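PDB 1XIP: nucleoporin NUP159 from Saccharomyces cerevisiae, which forms part of the nuclear pore complex and, through this N-terminal beta-propeller domain, tethers the helicase Dbp5 to the pore for mRNA export. Local coordinates for residues 99-104 against 108-113; 130-133 against 138-141; 146-151 against 173-178. All coordinates share one frame; numbering follows the deposited sequence.

Contact 1 (99-104 against 108-113); sequences QVLVST and LYSLDL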
loop_
_atom_site.group_PDB
_atom_site.type_symbol
_atom_site.label_atom_id
_atom_site.label_comp_id
_atom_site.label_asym_id
_atom_site.label_seq_id
_atom_site.Cartn_x
_atom_site.Cartn_y
_atom_site.Cartn_z
ATOM N N GLN A 99 5.418 -3.820 20.126
ATOM C CA GLN A 99 4.181 -3.065 20.142
ATOM C C GLN A 99 3.443 -3.197 18.822
ATOM O O GLN A 99 4.015 -3.604 17.815
ATOM C CB GLN A 99 4.488 -1.585 20.359
ATOM C CG GLN A 99 4.735 -1.180 21.788
ATOM C CD GLN A 99 5.087 0.302 21.907
ATOM O OE1 GLN A 99 5.364 0.982 20.896
ATOM N NE2 GLN A 99 5.075 0.808 23.137
ATOM N N VAL A 100 2.168 -2.836 18.831
ATOM C CA VAL A 100 1.416 -2.678 17.604
ATOM C C VAL A 100 0.918 -1.228 17.521
ATOM O O VAL A 100 0.307 -0.713 18.457
ATOM C CB VAL A 100 0.234 -3.658 17.537
ATOM C CG1 VAL A 100 -0.553 -3.457 16.276
ATOM C CG2 VAL A 100 0.720 -5.068 17.579
ATOM N N LEU A 101 1.193 -0.558 16.423
ATOM C CA LEU A 101 0.659 0.770 16.279
ATOM C C LEU A 101 -0.635 0.702 15.509
ATOM O O LEU A 101 -0.751 -0.054 14.565
ATOM C CB LEU A 101 1.663 1.717 15.624
ATOM C CG LEU A 101 3.024 1.808 16.334
ATOM C CD1 LEU A 101 3.938 2.744 15.611
ATOM C CD2 LEU A 101 2.859 2.231 17.784
ATOM N N VAL A 102 -1.628 1.460 15.968
ATOM C CA VAL A 102 -2.900 1.575 15.291
ATOM C C VAL A 102 -3.202 3.055 15.134
ATOM O O VAL A 102 -3.141 3.812 16.089
ATOM C CB VAL A 102 -4.014 0.912 16.078
ATOM C CG1 VAL A 102 -5.387 1.254 15.465
ATOM C CG2 VAL A 102 -3.810 -0.616 16.141
ATOM N N SER A 103 -3.539 3.461 13.925
ATOM C CA SER A 103 -3.854 4.842 13.685
ATOM C C SER A 103 -5.204 4.981 13.026
ATOM O O SER A 103 -5.522 4.259 12.074
ATOM C CB SER A 103 -2.797 5.456 12.802
ATOM O OG SER A 103 -2.885 6.855 12.841
ATOM N N THR A 104 -6.016 5.884 13.562
ATOM C CA THR A 104 -7.169 6.404 12.828
ATOM C C THR A 104 -6.733 7.673 12.090
ATOM O O THR A 104 -5.545 8.007 12.043
ATOM C CB THR A 104 -8.363 6.745 13.784
ATOM O OG1 THR A 104 -8.007 7.850 14.633
ATOM C CG2 THR A 104 -8.682 5.599 14.753
ATOM N N LEU A 108 -3.165 8.312 17.009
ATOM C CA LEU A 108 -2.296 7.139 16.925
ATOM C C LEU A 108 -2.345 6.385 18.251
ATOM O O LEU A 108 -2.356 7.014 19.318
ATOM C CB LEU A 108 -0.865 7.610 16.682
ATOM C CG LEU A 108 0.219 6.786 15.970
ATOM C CD1 LEU A 108 1.556 6.926 16.718
ATOM C CD2 LEU A 108 -0.122 5.322 15.759
ATOM N N TYR A 109 -2.356 5.051 18.201
ATOM C CA TYR A 109 -2.486 4.231 19.418
ATOM C C TYR A 109 -1.461 3.133 19.455
ATOM O O TYR A 109 -1.020 2.656 18.408
ATOM C CB TYR A 109 -3.881 3.591 19.525
ATOM C CG TYR A 109 -4.998 4.579 19.496
ATOM C CD1 TYR A 109 -5.313 5.334 20.628
ATOM C CD2 TYR A 109 -5.740 4.785 18.329
ATOM C CE1 TYR A 109 -6.334 6.270 20.605
ATOM C CE2 TYR A 109 -6.774 5.719 18.298
ATOM C CZ TYR A 109 -7.059 6.455 19.442
ATOM O OH TYR A 109 -8.065 7.375 19.425
ATOM N N SER A 110 -1.119 2.715 20.673
ATOM C CA SER A 110 -0.152 1.649 20.919
ATOM C C SER A 110 -0.754 0.520 21.739
ATOM O O SER A 110 -1.348 0.765 22.797
ATOM C CB SER A 110 1.013 2.206 21.710
ATOM O OG SER A 110 2.220 1.986 21.024
ATOM N N LEU A 111 -0.581 -0.712 21.279
ATOM C CA LEU A 111 -0.904 -1.870 22.107
ATOM C C LEU A 111 0.370 -2.619 22.489
ATOM O O LEU A 111 1.193 -2.937 21.644
ATOM C CB LEU A 111 -1.892 -2.796 21.399
ATOM C CG LEU A 111 -2.034 -4.215 21.944
ATOM C CD1 LEU A 111 -2.962 -4.230 23.141
ATOM C CD2 LEU A 111 -2.538 -5.132 20.856
ATOM N N ASP A 112 0.528 -2.884 23.769
ATOM C CA ASP A 112 1.715 -3.525 24.273
ATOM C C ASP A 112 1.540 -5.019 24.095
ATOM O O ASP A 112 0.584 -5.583 24.590
ATOM C CB ASP A 112 1.864 -3.164 25.743
ATOM C CG ASP A 112 3.236 -3.478 26.302
ATOM O OD1 ASP A 112 4.019 -4.251 25.675
ATOM O OD2 ASP A 112 3.613 -2.994 27.392
ATOM N N LEU A 113 2.449 -5.664 23.376
ATOM C CA LEU A 113 2.223 -7.053 22.969
ATOM C C LEU A 113 2.512 -8.018 24.086
ATOM O O LEU A 113 2.163 -9.193 23.994
ATOM C CB LEU A 113 3.039 -7.428 21.730
ATOM C CG LEU A 113 2.519 -6.946 20.374
ATOM C CD1 LEU A 113 3.645 -6.970 19.373
ATOM C CD2 LEU A 113 1.355 -7.793 19.881
#
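Val100 pairs with Leu111 and Val102 with Tyr109, each couple joined by two backbone hydrogen bonds; strands 99-104 and 107-112 are the middle two of a four-stranded antiparallel propeller blade. Val100 N reaches Leu111 O at 3.0 Å. Packing is tight where leucine methyls fold over the neighbouring strand. Leu108 CD2 lies 4.0 Å from Leu101 CB and equally near the CB of Ser103, Leu101 CD2 stands 3.3 Å from Ser110 OG, and Leu113 crosses Val100 at about a right angle, CD2 to CG2 3.6 Å. Phe95 and, from the preceding blade, Val53 close round Val100. The contact is looser at two separate places, both partly exposed: Gln99 at one end and, on the opposite face toward the other end, Tyr109. The Tyr109 ring takes Thr104 CG2 at its edge, 4.0 Å from CE2, and meets the ring of Phe119. With CG anti to the carbonyl carbon (chi1 -81°), Gln99 lays its amide beside Ser110, OE1 3.3 Å from OG. An alanine here would take away the amide, and the Ser110 hydroxyl would probably be left without that polar neighbour. Backbone bonds thus set the pairing, while mostly apolar side chains bind the hairpin to its surroundings.

Contact 2 (130-133 against 138-141); sequences FQLK and TLVI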
loop_
_atom_site.group_PDB
_atom_site.type_symbol
_atom_site.label_atom_id
_atom_site.label_comp_id
_atom_site.label_asym_id
_atom_site.label_seq_id
_atom_site.Cartn_x
_atom_site.Cartn_y
_atom_site.Cartn_z
ATOM N N PHE A 130 -3.870 11.442 5.966
ATOM C CA PHE A 130 -4.169 10.653 4.760
ATOM C C PHE A 130 -3.320 9.369 4.672
ATOM O O PHE A 130 -3.777 8.336 4.165
ATOM C CB PHE A 130 -3.879 11.473 3.485
ATOM C CG PHE A 130 -4.873 12.561 3.194
ATOM C CD1 PHE A 130 -6.211 12.468 3.625
ATOM C CD2 PHE A 130 -4.475 13.691 2.460
ATOM C CE1 PHE A 130 -7.137 13.493 3.349
ATOM C CE2 PHE A 130 -5.386 14.722 2.165
ATOM C CZ PHE A 130 -6.726 14.626 2.616
ATOM N N GLN A 131 -2.066 9.468 5.112
ATOM C CA GLN A 131 -1.098 8.396 4.926
ATOM C C GLN A 131 -0.034 8.366 5.995
ATOM O O GLN A 131 0.461 9.411 6.413
ATOM C CB GLN A 131 -0.424 8.496 3.556
ATOM C CG GLN A 131 0.144 7.144 3.075
ATOM C CD GLN A 131 0.953 7.265 1.820
ATOM O OE1 GLN A 131 0.426 7.646 0.788
ATOM N NE2 GLN A 131 2.239 6.956 1.900
ATOM N N LEU A 132 0.315 7.156 6.419
ATOM C CA LEU A 132 1.366 6.934 7.391
ATOM C C LEU A 132 2.258 5.851 6.872
ATOM O O LEU A 132 1.773 4.874 6.282
ATOM C CB LEU A 132 0.780 6.451 8.706
ATOM C CG LEU A 132 0.072 7.449 9.596
ATOM C CD1 LEU A 132 -1.382 7.086 9.711
ATOM C CD2 LEU A 132 0.724 7.418 10.943
ATOM N N LYS A 133 3.557 6.014 7.086
ATOM C CA LYS A 133 4.518 4.958 6.842
ATOM C C LYS A 133 5.481 4.885 8.002
ATOM O O LYS A 133 5.994 5.911 8.490
ATOM C CB LYS A 133 5.302 5.214 5.564
ATOM C CG LYS A 133 5.007 4.260 4.408
ATOM C CD LYS A 133 5.547 2.824 4.624
ATOM C CE LYS A 133 4.713 1.772 3.811
ATOM N NZ LYS A 133 4.631 0.376 4.425
ATOM N N THR A 138 10.529 5.729 13.326
ATOM C CA THR A 138 9.868 6.960 12.963
ATOM C C THR A 138 8.636 6.704 12.096
ATOM O O THR A 138 8.604 5.765 11.285
ATOM C CB THR A 138 10.856 7.948 12.297
ATOM O OG1 THR A 138 11.213 7.450 11.016
ATOM C CG2 THR A 138 12.213 7.986 13.012
ATOM N N LEU A 139 7.620 7.535 12.308
ATOM C CA LEU A 139 6.386 7.492 11.547
ATOM C C LEU A 139 6.331 8.673 10.656
ATOM O O LEU A 139 6.350 9.792 11.139
ATOM C CB LEU A 139 5.191 7.559 12.478
ATOM C CG LEU A 139 4.418 6.260 12.658
ATOM C CD1 LEU A 139 3.201 6.523 13.513
ATOM C CD2 LEU A 139 4.014 5.713 11.322
ATOM N N VAL A 140 6.261 8.435 9.352
ATOM C CA VAL A 140 6.138 9.523 8.402
ATOM C C VAL A 140 4.673 9.733 8.069
ATOM O O VAL A 140 3.981 8.797 7.707
ATOM C CB VAL A 140 6.956 9.298 7.131
ATOM C CG1 VAL A 140 6.896 10.550 6.253
ATOM C CG2 VAL A 140 8.401 8.969 7.474
ATOM N N ILE A 141 4.212 10.973 8.193
ATOM C CA ILE A 141 2.790 11.269 8.192
ATOM C C ILE A 141 2.437 12.318 7.147
ATOM O O ILE A 141 3.031 13.405 7.110
ATOM C CB ILE A 141 2.352 11.736 9.615
ATOM C CG1 ILE A 141 2.406 10.565 10.597
ATOM C CG2 ILE A 141 0.950 12.327 9.588
ATOM C CD1 ILE A 141 2.446 10.955 12.045
#
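Leu132 CG and Ile141 CG1 each stand anti to the carbonyl carbon, chi1 -75° and -70°; on the same face of the sheet as a non-hydrogen-bonded pair, the two side chains with these torsions lie alongside each other, pointing the same way. They belong to the hairpin that opens a beta-propeller blade, strand 129-134 being its first strand and 138-143 its second. Leu132 CD2 does the touching, 3.6 Å from Ile141 CG1 and 3.7 Å from Leu139 CD1, so one methyl fills the angle between two neighbours on the partner strand. Phe92 of the preceding blade packs on Leu132 and Leu139 from beyond. Lys133 and Val140 form a hydrogen-bonded pair, Lys133 N donating a hydrogen bond to Val140 O at 2.9 Å. That oxygen also takes a CA-H contact from Leu132, its CA 3.2 Å away. Nearer the start of the strand the pairing is irregular, for Phe130 and Gln131 both face Leu142 in a classic beta bulge, and Gln131 NE2 is held by Phe168 O of the next blade. In the return bond Val140 N meets Lys133 O at 2.7 Å, and Leu139 CD2 rests 3.5 Å from the same oxygen.

Contact 3 (146-151 against 173-178); sequences NDLSAL and SQLAVL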
loop_
_atom_site.group_PDB
_atom_site.type_symbol
_atom_site.label_atom_id
_atom_site.label_comp_id
_atom_site.label_asym_id
_atom_site.label_seq_id
_atom_site.Cartn_x
_atom_site.Cartn_y
_atom_site.Cartn_z
ATOM N N ASN A 146 -1.854 18.741 3.344
ATOM C CA ASN A 146 -0.669 18.482 2.520
ATOM C C ASN A 146 0.656 18.823 3.195
ATOM O O ASN A 146 1.550 19.418 2.567
ATOM C CB ASN A 146 -0.790 19.167 1.149
ATOM C CG ASN A 146 -1.997 18.693 0.368
ATOM O OD1 ASN A 146 -2.879 19.484 0.037
ATOM N ND2 ASN A 146 -2.050 17.394 0.074
ATOM N N ASP A 147 0.775 18.451 4.474
ATOM C CA ASP A 147 1.989 18.681 5.263
ATOM C C ASP A 147 2.657 17.350 5.585
ATOM O O ASP A 147 2.087 16.529 6.310
ATOM C CB ASP A 147 1.638 19.379 6.585
ATOM C CG ASP A 147 1.521 20.900 6.460
ATOM O OD1 ASP A 147 1.873 21.465 5.399
ATOM O OD2 ASP A 147 1.082 21.617 7.398
ATOM N N LEU A 148 3.859 17.129 5.060
ATOM C CA LEU A 148 4.612 15.911 5.377
ATOM C C LEU A 148 5.436 16.091 6.643
ATOM O O LEU A 148 6.311 16.964 6.697
ATOM C CB LEU A 148 5.517 15.508 4.217
ATOM C CG LEU A 148 6.037 14.076 4.282
ATOM C CD1 LEU A 148 4.889 13.109 4.190
ATOM C CD2 LEU A 148 7.029 13.825 3.174
ATOM N N SER A 149 5.162 15.262 7.656
ATOM C CA SER A 149 5.806 15.391 8.971
ATOM C C SER A 149 6.398 14.084 9.479
ATOM O O SER A 149 6.075 13.009 8.978
ATOM C CB SER A 149 4.817 15.928 9.991
ATOM O OG SER A 149 3.568 15.303 9.815
ATOM N N ALA A 150 7.264 14.190 10.480
ATOM C CA ALA A 150 7.962 13.035 11.040
ATOM C C ALA A 150 7.773 12.930 12.550
ATOM O O ALA A 150 8.021 13.891 13.280
ATOM C CB ALA A 150 9.443 13.092 10.701
ATOM N N LEU A 151 7.311 11.761 12.997
ATOM C CA LEU A 151 7.140 11.462 14.411
ATOM C C LEU A 151 8.209 10.484 14.865
ATOM O O LEU A 151 8.276 9.365 14.359
ATOM C CB LEU A 151 5.769 10.848 14.657
ATOM C CG LEU A 151 4.956 11.235 15.899
ATOM C CD1 LEU A 151 4.290 10.011 16.505
ATOM C CD2 LEU A 151 5.764 12.003 16.945
ATOM N N SER A 173 16.180 3.957 3.134
ATOM C CA SER A 173 17.234 4.894 2.728
ATOM C C SER A 173 16.800 6.013 1.785
ATOM O O SER A 173 17.581 6.916 1.504
ATOM C CB SER A 173 18.411 4.130 2.130
ATOM O OG SER A 173 17.983 3.327 1.052
ATOM N N GLN A 174 15.551 5.966 1.318
ATOM C CA GLN A 174 15.036 6.970 0.383
ATOM C C GLN A 174 13.656 7.499 0.787
ATOM O O GLN A 174 12.880 6.787 1.416
ATOM C CB GLN A 174 14.968 6.363 -1.006
ATOM C CG GLN A 174 14.936 7.348 -2.145
ATOM C CD GLN A 174 14.815 6.638 -3.485
ATOM O OE1 GLN A 174 14.827 5.395 -3.539
ATOM N NE2 GLN A 174 14.708 7.413 -4.573
ATOM N N LEU A 175 13.371 8.751 0.427
ATOM C CA LEU A 175 12.039 9.353 0.586
ATOM C C LEU A 175 11.656 10.093 -0.687
ATOM O O LEU A 175 12.338 11.040 -1.100
ATOM C CB LEU A 175 11.994 10.315 1.791
ATOM C CG LEU A 175 10.744 11.144 2.215
ATOM C CD1 LEU A 175 9.464 10.836 1.481
ATOM C CD2 LEU A 175 10.489 11.002 3.707
ATOM N N ALA A 176 10.570 9.647 -1.311
ATOM C CA ALA A 176 10.046 10.286 -2.515
ATOM C C ALA A 176 8.763 11.083 -2.230
ATOM O O ALA A 176 7.950 10.713 -1.392
ATOM C CB ALA A 176 9.799 9.252 -3.589
ATOM N N VAL A 177 8.584 12.168 -2.962
ATOM C CA VAL A 177 7.472 13.077 -2.738
ATOM C C VAL A 177 6.860 13.466 -4.098
ATOM O O VAL A 177 7.592 13.761 -5.054
ATOM C CB VAL A 177 7.978 14.320 -1.951
ATOM C CG1 VAL A 177 7.077 15.505 -2.125
ATOM C CG2 VAL A 177 8.155 13.979 -0.467
ATOM N N LEU A 178 5.527 13.392 -4.192
ATOM C CA LEU A 178 4.774 13.904 -5.335
ATOM C C LEU A 178 4.067 15.184 -4.908
ATOM O O LEU A 178 3.288 15.176 -3.944
ATOM C CB LEU A 178 3.727 12.897 -5.800
ATOM C CG LEU A 178 3.406 12.764 -7.304
ATOM C CD1 LEU A 178 2.115 11.991 -7.530
ATOM C CD2 LEU A 178 3.372 14.106 -8.048
#
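Leu148 is the residue of 146-151 that touches the other segment, meeting Val177 and Leu175. The segment begins at Asn146, in the loop before the strand, where ND2 is hydrogen-bonded to Val165 O and so fastens the approach to the neighbouring, outermost strand 158-165. Asp147 starts the strand and takes no part, its side chain no nearer than 10.9 Å to 173-178. At Leu148 the side chain turns toward the other segment. Its CG lies anti to the backbone N, chi1 -164°, and a chi2 of 64° then sends CD2 outward as the leading methyl. CD2 meets Val177 CG2 tip to tip at 3.8 Å and stands 4.2 Å from Leu175 CD1. Those two partner methyls are themselves 3.9 Å apart, so the three make a nearly equilateral cluster, with CD2 set over the notch between its neighbours. The other methyl, Leu148 CD1, hangs back, 5.8 Å from Val177 CG2, which leaves the whole touch to a single branch of the leucine.

This is packing between adjacent blades of the propeller: 147-152 is the third strand of one four-stranded sheet and 174-179 the second strand of the next. The backbones stay well apart, Leu148 CA lying 9.1 Å from Val177 CA, and what spans the gap is hydrocarbon alone. Phe168, on the first strand of the following blade, also packs on Leu148, as do Val140 and Leu142 from the strand beside it.

Past Leu148 the strand keeps to its own sheet: the OG of Ser149 makes a weak hydrogen bond to Ile141 O, Ala150, its short side chain 7.4 Å from the other segment, rests on Leu161, and Leu151 packs on Leu139.

How the contacts relate
All three contacts are largely buried, but their places differ. Contact 1 lies farthest out, about 19 Å from the centre of the chain to its own centre; contact 2 lies nearest, about 12 Å centre to centre. Both are hairpins held by backbone hydrogen bonds within a blade and include partly exposed polar residues, whereas contact 3 crosses between blades through methyl groups alone, its touching residues all buried. Contact 2 and the first segment of contact 3 share a sheet: Leu139 N lies 2.8 Å from Leu151 O, a probable hydrogen bond. Contact 1 belongs to the preceding blade and meets contact 2 through side chains, with Leu108 CD1 3.6 Å from Leu139 CD1, an apolar seam comparable in chemistry to contact 3.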